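Local coordinates for HpcH/HpaI aldolase/citrate lyase family protein (Burkholderia cenocepacia, PDB 4MF4) that is of undetermined function but belongs to the HpcH/HpaI aldolase/citrate lyase family and folds as a parallel eight-stranded alpha/beta barrel, at residues A[159-167]-A[182-193]; A[220-231]-A[242-251]. All blocks are in the same frame, centred on the assembly; numbering follows the deposited sequence. Where two conformers were deposited one is given.

Contact 1: residues A[159-167]-A[182-193]; sequences VAVIVQVES and GVDCLFVGPADL
The CG2 methyl of I162 lies over CB of F187, 3.6 Å away, and also touches CB of C185. Two residues further along the strand, CG of Q164 comes to the edge of the F187 ring, near its plane. The Q164 and F187 side chains run side by side and point the same way. Both have CG anti to the backbone N (chi1 -170° in Q164), so the two chains leave their strands in the same direction and the Q164 CG arrives at the ring edge. The Q164 amide is turned almost perpendicular to the ring, and its OE1 accepts a hydrogen bond from R84. These residues face the barrel interior, where F187 also meets L246 and T248. On the other face, CG2 of V163 packs 3.8 Å from CD2 of L186 and also reaches CG1 of V183.

Strands 160-165 and 185-188 are parallel neighbours in a TIM barrel, the fifth and sixth of its eight strands. Their N-to-C directions differ by 34°. F187 N gives a 2.8 Å bond to V163 O, and V165 N gives another of 2.8 Å to F187 O. V163 N bonds to C185 O. At the start of the pair, the D184 carboxylate takes the V161 N-H: V161 N reaches D184 OD2 at 2.9 Å, on the anti side and 20° out of the carboxylate plane. D184 N bonds back to V161 O, while OD1 forms a salt bridge with R21.

Past the strand ends, OE1 of E166 lies 3.4 Å from CB of D192. Each carboxylate has a partner elsewhere: E166 OE2 accepts from C108 N, and D192 OD1 from V136 N of a second subunit.

Contact 2: residues A[220-231]-A[242-251]; sequences KQAGVAVGIFAG and AGYRLITVSA
One face of the Y244 ring carries CD1 of I228, a CH-pi contact 4.0 Å from the ring centroid and 24° off its normal. The methyl is offset toward the rim. CG1 of V226 approaches the same ring obliquely, 3.6 Å from CD1 of Y244, and Y239 meets it edge-to-face. The F229 ring is approached obliquely by CG2 of T248, 3.6 Å from its CD2, and by CA of S250. It also pairs edge-to-face with W31.

Two carbonyls each accept two bonds. V226 O takes R245 N nearly in line and L246 N from a tilt. I228 O takes T248 N at 2.9 Å and T248 OG1 at 3.2 Å, with the hydroxyl above the carbonyl plane. The T248 chi1 of -44° sets OG1 beside its own backbone N, so both can reach I228 O. A230 N bonds to T248 O.

At the outer end, NZ of K220 donates a 2.9 Å hydrogen bond to A242 O through an extended chain. G243 ends its helix in a Schellman motif. One water bridges V226 N and G243 O. The R245 guanidinium forms a salt bridge with E25.

The strands are the last two of the barrel, joined by helix 233-242 in a beta-alpha-beta crossover. I228 and A230 pack against that helix, while Y244 also touches helix 206-222. I247 meets Y28 of strand 27-32, and T248 meets W31 there.

Both contacts pair neighbouring parallel strands of one barrel, and both are mainly buried. They share the wall: strands 185-188 and 225-230 are adjacent, and L186 O lies 2.7 Å from G227 N, a probable hydrogen bond. The contact centres are about 9 Å apart. Contact 1 lies deeper, about 7 Å from the chain centre against about 11 Å for contact 2. Its chemistry includes buried acidic side chains at both ends of the strand pair. Contact 2 relies more on doubly used carbonyls and aromatic packing, and its outer end reaches the surface, with an exposed lysine and a bridging water.

Contact 1: residues A[159-167]-A[182-193]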
loop_
_atom_site.group_PDB
_atom_site.type_symbol
_atom_site.label_atom_id
_atom_site.label_comp_id
_atom_site.label_asym_id
_atom_site.label_seq_id
_atom_site.Cartn_x
_atom_site.Cartn_y
_atom_site.Cartn_z
ATOM N N VAL A 159 0.556 2.986 -30.700
ATOM C CA VAL A 159 -0.350 3.688 -29.775
ATOM C C VAL A 159 -1.678 3.989 -30.451
ATOM O O VAL A 159 -1.719 4.572 -31.544
ATOM C CB VAL A 159 0.257 5.002 -29.261
ATOM C CG1 VAL A 159 -0.726 5.711 -28.348
ATOM C CG2 VAL A 159 1.526 4.732 -28.492
ATOM N N ALA A 160 -2.768 3.560 -29.825
ATOM C CA ALA A 160 -4.111 3.845 -30.301
ATOM C C ALA A 160 -4.859 4.838 -29.424
ATOM O O ALA A 160 -4.716 4.832 -28.212
ATOM C CB ALA A 160 -4.895 2.560 -30.418
ATOM N N VAL A 161 -5.636 5.709 -30.064
ATOM C CA VAL A 161 -6.368 6.758 -29.376
ATOM C C VAL A 161 -7.873 6.565 -29.613
ATOM O O VAL A 161 -8.349 6.492 -30.746
ATOM C CB VAL A 161 -5.925 8.153 -29.827
ATOM C CG1 VAL A 161 -6.815 9.255 -29.245
ATOM C CG2 VAL A 161 -4.455 8.398 -29.508
ATOM N N ILE A 162 -8.597 6.493 -28.511
ATOM C CA ILE A 162 -10.060 6.439 -28.468
ATOM C C ILE A 162 -10.561 7.745 -27.825
ATOM O O ILE A 162 -10.138 8.118 -26.696
ATOM C CB ILE A 162 -10.572 5.268 -27.607
ATOM C CG1 ILE A 162 -9.958 3.946 -28.059
ATOM C CG2 ILE A 162 -12.097 5.196 -27.681
ATOM C CD1 ILE A 162 -10.264 2.750 -27.178
ATOM N N VAL A 163 -11.444 8.447 -28.542
ATOM C CA VAL A 163 -12.019 9.710 -28.044
ATOM C C VAL A 163 -13.480 9.491 -27.632
ATOM O O VAL A 163 -14.283 8.956 -28.399
ATOM C CB VAL A 163 -11.892 10.851 -29.057
ATOM C CG1 VAL A 163 -10.416 11.148 -29.275
ATOM C CG2 VAL A 163 -12.552 10.562 -30.398
ATOM N N GLN A 164 -13.806 9.891 -26.419
ATOM C CA GLN A 164 -15.142 9.731 -25.954
ATOM C C GLN A 164 -15.941 10.969 -26.362
ATOM O O GLN A 164 -15.550 12.092 -26.056
ATOM C CB GLN A 164 -15.134 9.485 -24.443
ATOM C CG GLN A 164 -16.467 9.059 -23.912
ATOM C CD GLN A 164 -16.405 8.443 -22.484
ATOM O OE1 GLN A 164 -15.341 8.302 -21.874
ATOM N NE2 GLN A 164 -17.564 8.130 -21.954
ATOM N N VAL A 165 -17.042 10.763 -27.083
ATOM C CA VAL A 165 -17.863 11.874 -27.557
ATOM C C VAL A 165 -19.109 11.887 -26.678
ATOM O O VAL A 165 -19.934 10.992 -26.732
ATOM C CB VAL A 165 -18.215 11.724 -29.037
ATOM C CG1 VAL A 165 -19.003 12.934 -29.521
ATOM C CG2 VAL A 165 -16.955 11.572 -29.868
ATOM N N GLU A 166 -19.241 12.881 -25.839
ATOM C CA GLU A 166 -20.243 12.749 -24.792
ATOM C C GLU A 166 -20.919 14.039 -24.397
ATOM O O GLU A 166 -21.473 14.137 -23.304
ATOM C CB GLU A 166 -19.662 12.017 -23.566
ATOM C CG GLU A 166 -18.511 12.709 -22.871
ATOM C CD GLU A 166 -17.797 11.768 -21.897
ATOM O OE1 GLU A 166 -18.416 10.723 -21.559
ATOM O OE2 GLU A 166 -16.635 12.061 -21.484
ATOM N N SER A 167 -20.964 14.968 -25.344
ATOM C CA SER A 167 -21.559 16.254 -25.171
ATOM C C SER A 167 -22.286 16.650 -26.429
ATOM O O SER A 167 -22.028 16.114 -27.511
ATOM C CB SER A 167 -20.426 17.231 -24.973
ATOM O OG SER A 167 -19.496 17.015 -26.033
ATOM N N GLY A 182 -5.108 10.113 -36.538
ATOM C CA GLY A 182 -4.751 9.558 -35.243
ATOM C C GLY A 182 -5.905 9.172 -34.325
ATOM O O GLY A 182 -5.671 8.561 -33.283
ATOM N N VAL A 183 -7.140 9.525 -34.676
ATOM C CA VAL A 183 -8.327 9.065 -33.943
ATOM C C VAL A 183 -8.686 7.669 -34.450
ATOM O O VAL A 183 -9.078 7.505 -35.599
ATOM C CB VAL A 183 -9.536 10.020 -34.123
ATOM C CG1 VAL A 183 -10.850 9.373 -33.654
ATOM C CG2 VAL A 183 -9.281 11.298 -33.371
ATOM N N ASP A 184 -8.530 6.645 -33.615
ATOM C CA ASP A 184 -8.747 5.252 -34.073
ATOM C C ASP A 184 -10.156 4.757 -33.711
ATOM O O ASP A 184 -10.602 3.743 -34.232
ATOM C CB ASP A 184 -7.711 4.298 -33.479
ATOM C CG ASP A 184 -6.266 4.726 -33.770
ATOM O OD1 ASP A 184 -5.922 4.920 -34.978
ATOM O OD2 ASP A 184 -5.488 4.914 -32.801
ATOM N N CYS A 185 -10.873 5.459 -32.829
ATOM C CA CYS A 185 -12.196 5.015 -32.450
ATOM C C CYS A 185 -12.987 6.149 -31.843
ATOM O O CYS A 185 -12.428 6.895 -31.062
ATOM C CB CYS A 185 -12.057 3.929 -31.380
ATOM S SG CYS A 185 -13.639 3.176 -30.890
ATOM N N LEU A 186 -14.280 6.243 -32.144
ATOM C CA LEU A 186 -15.153 7.202 -31.484
ATOM C C LEU A 186 -15.906 6.421 -30.433
ATOM O O LEU A 186 -16.513 5.408 -30.770
ATOM C CB LEU A 186 -16.165 7.816 -32.451
ATOM C CG LEU A 186 -15.650 8.508 -33.691
ATOM C CD1 LEU A 186 -16.787 8.823 -34.665
ATOM C CD2 LEU A 186 -14.868 9.743 -33.306
ATOM N N PHE A 187 -15.920 6.880 -29.178
ATOM C CA PHE A 187 -16.615 6.109 -28.143
ATOM C C PHE A 187 -17.807 6.865 -27.564
ATOM O O PHE A 187 -17.674 7.985 -27.121
ATOM C CB PHE A 187 -15.608 5.734 -27.062
ATOM C CG PHE A 187 -16.134 4.763 -26.036
ATOM C CD1 PHE A 187 -16.793 5.223 -24.930
ATOM C CD2 PHE A 187 -15.903 3.415 -26.160
ATOM C CE1 PHE A 187 -17.222 4.350 -23.959
ATOM C CE2 PHE A 187 -16.339 2.524 -25.199
ATOM C CZ PHE A 187 -16.976 2.998 -24.089
ATOM N N VAL A 188 -18.982 6.262 -27.618
ATOM C CA VAL A 188 -20.192 6.827 -26.986
ATOM C C VAL A 188 -20.425 6.309 -25.560
ATOM O O VAL A 188 -20.583 5.093 -25.337
ATOM C CB VAL A 188 -21.448 6.471 -27.845
ATOM C CG1 VAL A 188 -22.704 7.086 -27.252
ATOM C CG2 VAL A 188 -21.288 6.951 -29.279
ATOM N N GLY A 189 -20.435 7.215 -24.584
ATOM C CA GLY A 189 -20.924 6.884 -23.244
ATOM C C GLY A 189 -22.381 7.350 -23.103
ATOM O O GLY A 189 -22.617 8.530 -22.957
ATOM N N PRO A 190 -23.366 6.448 -23.208
ATOM C CA PRO A 190 -24.735 7.013 -23.309
ATOM C C PRO A 190 -25.191 7.779 -22.081
ATOM O O PRO A 190 -25.877 8.801 -22.228
ATOM C CB PRO A 190 -25.611 5.783 -23.494
ATOM C CG PRO A 190 -24.714 4.814 -24.163
ATOM C CD PRO A 190 -23.381 5.004 -23.471
ATOM N N ALA A 191 -24.782 7.322 -20.900
ATOM C CA ALA A 191 -25.116 8.047 -19.662
ATOM C C ALA A 191 -24.640 9.498 -19.642
ATOM O O ALA A 191 -25.442 10.423 -19.328
ATOM C CB ALA A 191 -24.602 7.296 -18.438
ATOM N N ASP A 192 -23.361 9.774 -19.933
ATOM C CA ASP A 192 -22.916 11.189 -19.980
ATOM C C ASP A 192 -23.542 11.913 -21.169
ATOM O O ASP A 192 -23.816 13.109 -21.092
ATOM C CB ASP A 192 -21.383 11.359 -20.073
ATOM C CG ASP A 192 -20.726 11.794 -18.746
ATOM O OD1 ASP A 192 -21.203 12.730 -18.054
ATOM O OD2 ASP A 192 -19.682 11.215 -18.419
ATOM N N LEU A 193 -23.771 11.213 -22.279
ATOM C CA LEU A 193 -24.332 11.926 -23.420
ATOM C C LEU A 193 -25.740 12.396 -23.050
ATOM O O LEU A 193 -26.076 13.563 -23.251
ATOM C CB LEU A 193 -24.267 11.080 -24.676
ATOM C CG LEU A 193 -24.688 11.736 -25.981
ATOM C CD1 LEU A 193 -23.969 13.049 -26.261
ATOM C CD2 LEU A 193 -24.460 10.752 -27.129
#

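Contact 2: residues A[220-231]-A[242-251]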
loop_
_atom_site.group_PDB
_atom_site.type_symbol
_atom_site.label_atom_id
_atom_site.label_comp_id
_atom_site.label_asym_id
_atom_site.label_seq_id
_atom_site.Cartn_x
_atom_site.Cartn_y
_atom_site.Cartn_z
ATOM N N LYS A 220 -19.038 5.375 -39.400
ATOM C CA LYS A 220 -19.188 4.518 -40.583
ATOM C C LYS A 220 -18.781 5.216 -41.853
ATOM O O LYS A 220 -18.138 4.616 -42.722
ATOM C CB LYS A 220 -20.629 4.014 -40.730
ATOM C CG LYS A 220 -21.025 3.001 -39.676
ATOM C CD LYS A 220 -22.421 2.513 -39.946
ATOM C CE LYS A 220 -22.874 1.506 -38.954
ATOM N NZ LYS A 220 -24.363 1.420 -39.004
ATOM N N GLN A 221 -19.170 6.476 -41.974
ATOM C CA GLN A 221 -18.873 7.278 -43.159
ATOM C C GLN A 221 -17.359 7.589 -43.249
ATOM O O GLN A 221 -16.773 7.592 -44.330
ATOM C CB GLN A 221 -19.729 8.561 -43.155
ATOM C CG GLN A 221 -19.735 9.360 -44.442
ATOM C CD GLN A 221 -18.458 10.139 -44.729
ATOM O OE1 GLN A 221 -17.712 10.531 -43.835
ATOM N NE2 GLN A 221 -18.204 10.369 -46.016
ATOM N N ALA A 222 -16.718 7.781 -42.102
ATOM C CA ALA A 222 -15.289 8.083 -42.065
ATOM C C ALA A 222 -14.420 6.852 -42.166
ATOM O O ALA A 222 -13.205 6.990 -42.293
ATOM C CB ALA A 222 -14.933 8.816 -40.769
ATOM N N GLY A 223 -15.008 5.670 -42.058
ATOM C CA GLY A 223 -14.217 4.430 -41.792
ATOM C C GLY A 223 -13.454 4.339 -40.444
ATOM O O GLY A 223 -12.397 3.740 -40.362
ATOM N N VAL A 224 -14.022 4.916 -39.395
ATOM C CA VAL A 224 -13.467 4.901 -38.059
ATOM C C VAL A 224 -14.412 4.070 -37.184
ATOM O O VAL A 224 -15.649 4.270 -37.175
ATOM C CB VAL A 224 -13.379 6.348 -37.526
ATOM C CG1 VAL A 224 -12.844 6.358 -36.090
ATOM C CG2 VAL A 224 -12.530 7.220 -38.465
ATOM N N ALA A 225 -13.837 3.099 -36.489
ATOM C CA ALA A 225 -14.551 2.325 -35.501
ATOM C C ALA A 225 -15.340 3.163 -34.524
ATOM O O ALA A 225 -14.859 4.187 -34.060
ATOM C CB ALA A 225 -13.585 1.466 -34.710
ATOM N N VAL A 226 -16.565 2.705 -34.212
ATOM C CA VAL A 226 -17.310 3.292 -33.113
ATOM C C VAL A 226 -17.492 2.319 -31.950
ATOM O O VAL A 226 -17.723 1.146 -32.162
ATOM C CB VAL A 226 -18.657 3.798 -33.596
ATOM C CG1 VAL A 226 -19.372 4.562 -32.490
ATOM C CG2 VAL A 226 -18.409 4.703 -34.814
ATOM N N GLY A 227 -17.368 2.841 -30.740
ATOM C CA GLY A 227 -17.522 2.045 -29.523
ATOM C C GLY A 227 -18.619 2.621 -28.643
ATOM O O GLY A 227 -19.050 3.750 -28.853
ATOM N N ILE A 228 -18.998 1.872 -27.614
ATOM C CA ILE A 228 -20.124 2.217 -26.776
ATOM C C ILE A 228 -20.060 1.408 -25.493
ATOM O O ILE A 228 -19.541 0.262 -25.468
ATOM C CB ILE A 228 -21.463 1.962 -27.543
ATOM C CG1 ILE A 228 -22.660 2.566 -26.788
ATOM C CG2 ILE A 228 -21.621 0.503 -27.836
ATOM C CD1 ILE A 228 -23.909 2.734 -27.619
ATOM N N PHE A 229 -20.552 2.019 -24.416
ATOM C CA PHE A 229 -20.697 1.348 -23.137
ATOM C C PHE A 229 -22.117 0.828 -23.098
ATOM O O PHE A 229 -23.059 1.634 -23.118
ATOM C CB PHE A 229 -20.461 2.323 -21.950
ATOM C CG PHE A 229 -20.480 1.641 -20.604
ATOM C CD1 PHE A 229 -21.677 1.470 -19.921
ATOM C CD2 PHE A 229 -19.342 1.081 -20.081
ATOM C CE1 PHE A 229 -21.721 0.804 -18.700
ATOM C CE2 PHE A 229 -19.371 0.406 -18.863
ATOM C CZ PHE A 229 -20.573 0.276 -18.180
ATOM N N ALA A 230 -22.279 -0.498 -23.014
ATOM C CA ALA A 230 -23.600 -1.119 -22.850
ATOM C C ALA A 230 -23.806 -1.471 -21.369
ATOM O O ALA A 230 -22.893 -2.046 -20.713
ATOM C CB ALA A 230 -23.717 -2.358 -23.722
ATOM N N GLY A 231 -24.988 -1.113 -20.853
ATOM C CA GLY A 231 -25.357 -1.385 -19.442
ATOM C C GLY A 231 -25.837 -2.803 -19.196
ATOM O O GLY A 231 -25.885 -3.231 -18.087
ATOM N N ALA A 242 -26.556 -2.823 -34.740
ATOM C CA ALA A 242 -26.522 -1.519 -35.362
ATOM C C ALA A 242 -25.182 -1.184 -36.030
ATOM O O ALA A 242 -25.121 -0.264 -36.828
ATOM C CB ALA A 242 -26.909 -0.423 -34.355
ATOM N N GLY A 243 -24.114 -1.898 -35.698
ATOM C CA GLY A 243 -22.823 -1.693 -36.335
ATOM C C GLY A 243 -21.720 -1.095 -35.475
ATOM O O GLY A 243 -20.660 -0.760 -35.977
ATOM N N TYR A 244 -21.992 -0.888 -34.190
ATOM C CA TYR A 244 -20.932 -0.575 -33.279
ATOM C C TYR A 244 -19.942 -1.757 -33.254
ATOM O O TYR A 244 -20.357 -2.923 -33.274
ATOM C CB TYR A 244 -21.461 -0.378 -31.864
ATOM C CG TYR A 244 -22.264 0.877 -31.657
ATOM C CD1 TYR A 244 -21.647 2.091 -31.271
ATOM C CD2 TYR A 244 -23.640 0.870 -31.865
ATOM C CE1 TYR A 244 -22.398 3.261 -31.100
ATOM C CE2 TYR A 244 -24.387 2.009 -31.672
ATOM C CZ TYR A 244 -23.767 3.201 -31.301
ATOM O OH TYR A 244 -24.556 4.308 -31.114
ATOM N N ARG A 245 -18.654 -1.443 -33.160
ATOM C CA ARG A 245 -17.579 -2.453 -33.081
ATOM C C ARG A 245 -16.939 -2.631 -31.671
ATOM O O ARG A 245 -16.844 -3.774 -31.145
ATOM C CB ARG A 245 -16.546 -2.144 -34.124
ATOM C CG ARG A 245 -17.102 -2.390 -35.534
ATOM C CD ARG A 245 -16.028 -2.288 -36.551
ATOM N NE ARG A 245 -15.057 -3.353 -36.295
ATOM C CZ ARG A 245 -13.748 -3.217 -36.404
ATOM N NH1 ARG A 245 -13.208 -2.050 -36.760
ATOM N NH2 ARG A 245 -12.975 -4.240 -36.116
ATOM N N LEU A 246 -16.586 -1.533 -31.005
ATOM C CA LEU A 246 -15.933 -1.655 -29.690
ATOM C C LEU A 246 -16.970 -1.549 -28.589
ATOM O O LEU A 246 -17.313 -0.438 -28.097
ATOM C CB LEU A 246 -14.863 -0.589 -29.536
ATOM C CG LEU A 246 -13.944 -0.767 -28.337
ATOM C CD1 LEU A 246 -12.745 -1.637 -28.702
ATOM C CD2 LEU A 246 -13.466 0.549 -27.810
ATOM N N ILE A 247 -17.496 -2.704 -28.193
ATOM C CA ILE A 247 -18.662 -2.756 -27.338
ATOM C C ILE A 247 -18.257 -3.218 -25.940
ATOM O O ILE A 247 -17.681 -4.299 -25.805
ATOM C CB ILE A 247 -19.713 -3.711 -27.904
ATOM C CG1 ILE A 247 -20.202 -3.196 -29.258
ATOM C CG2 ILE A 247 -20.884 -3.811 -26.937
ATOM C CD1 ILE A 247 -21.167 -4.114 -29.975
ATOM N N THR A 248 -18.544 -2.387 -24.938
ATOM C CA THR A 248 -18.269 -2.689 -23.542
ATOM C C THR A 248 -19.490 -3.406 -22.984
ATOM O O THR A 248 -20.565 -2.842 -22.988
ATOM C CB THR A 248 -18.086 -1.418 -22.668
ATOM O OG1 THR A 248 -17.264 -0.441 -23.300
ATOM C CG2 THR A 248 -17.462 -1.752 -21.354
ATOM N N VAL A 249 -19.305 -4.634 -22.486
ATOM C CA VAL A 249 -20.370 -5.434 -21.876
ATOM C C VAL A 249 -20.402 -5.153 -20.370
ATOM O O VAL A 249 -20.029 -6.001 -19.537
ATOM C CB VAL A 249 -20.218 -6.958 -22.181
ATOM C CG1 VAL A 249 -21.463 -7.721 -21.783
ATOM C CG2 VAL A 249 -19.949 -7.242 -23.646
ATOM N N SER A 250 -20.814 -3.931 -20.038
ATOM C CA SER A 250 -20.889 -3.438 -18.667
ATOM C C SER A 250 -19.538 -3.490 -17.923
ATOM O O SER A 250 -18.493 -3.338 -18.532
ATOM C CB SER A 250 -22.022 -4.154 -17.918
ATOM O OG SER A 250 -22.365 -3.529 -16.686
ATOM N N ALA A 251 -19.566 -3.707 -16.614
ATOM C CA ALA A 251 -18.399 -3.490 -15.712
ATOM C C ALA A 251 -18.332 -4.627 -14.712
ATOM O O ALA A 251 -19.384 -5.265 -14.372
ATOM C CB ALA A 251 -18.560 -2.156 -14.972
HETATM O O HOH W 1 -18.209 0.854 -35.738
#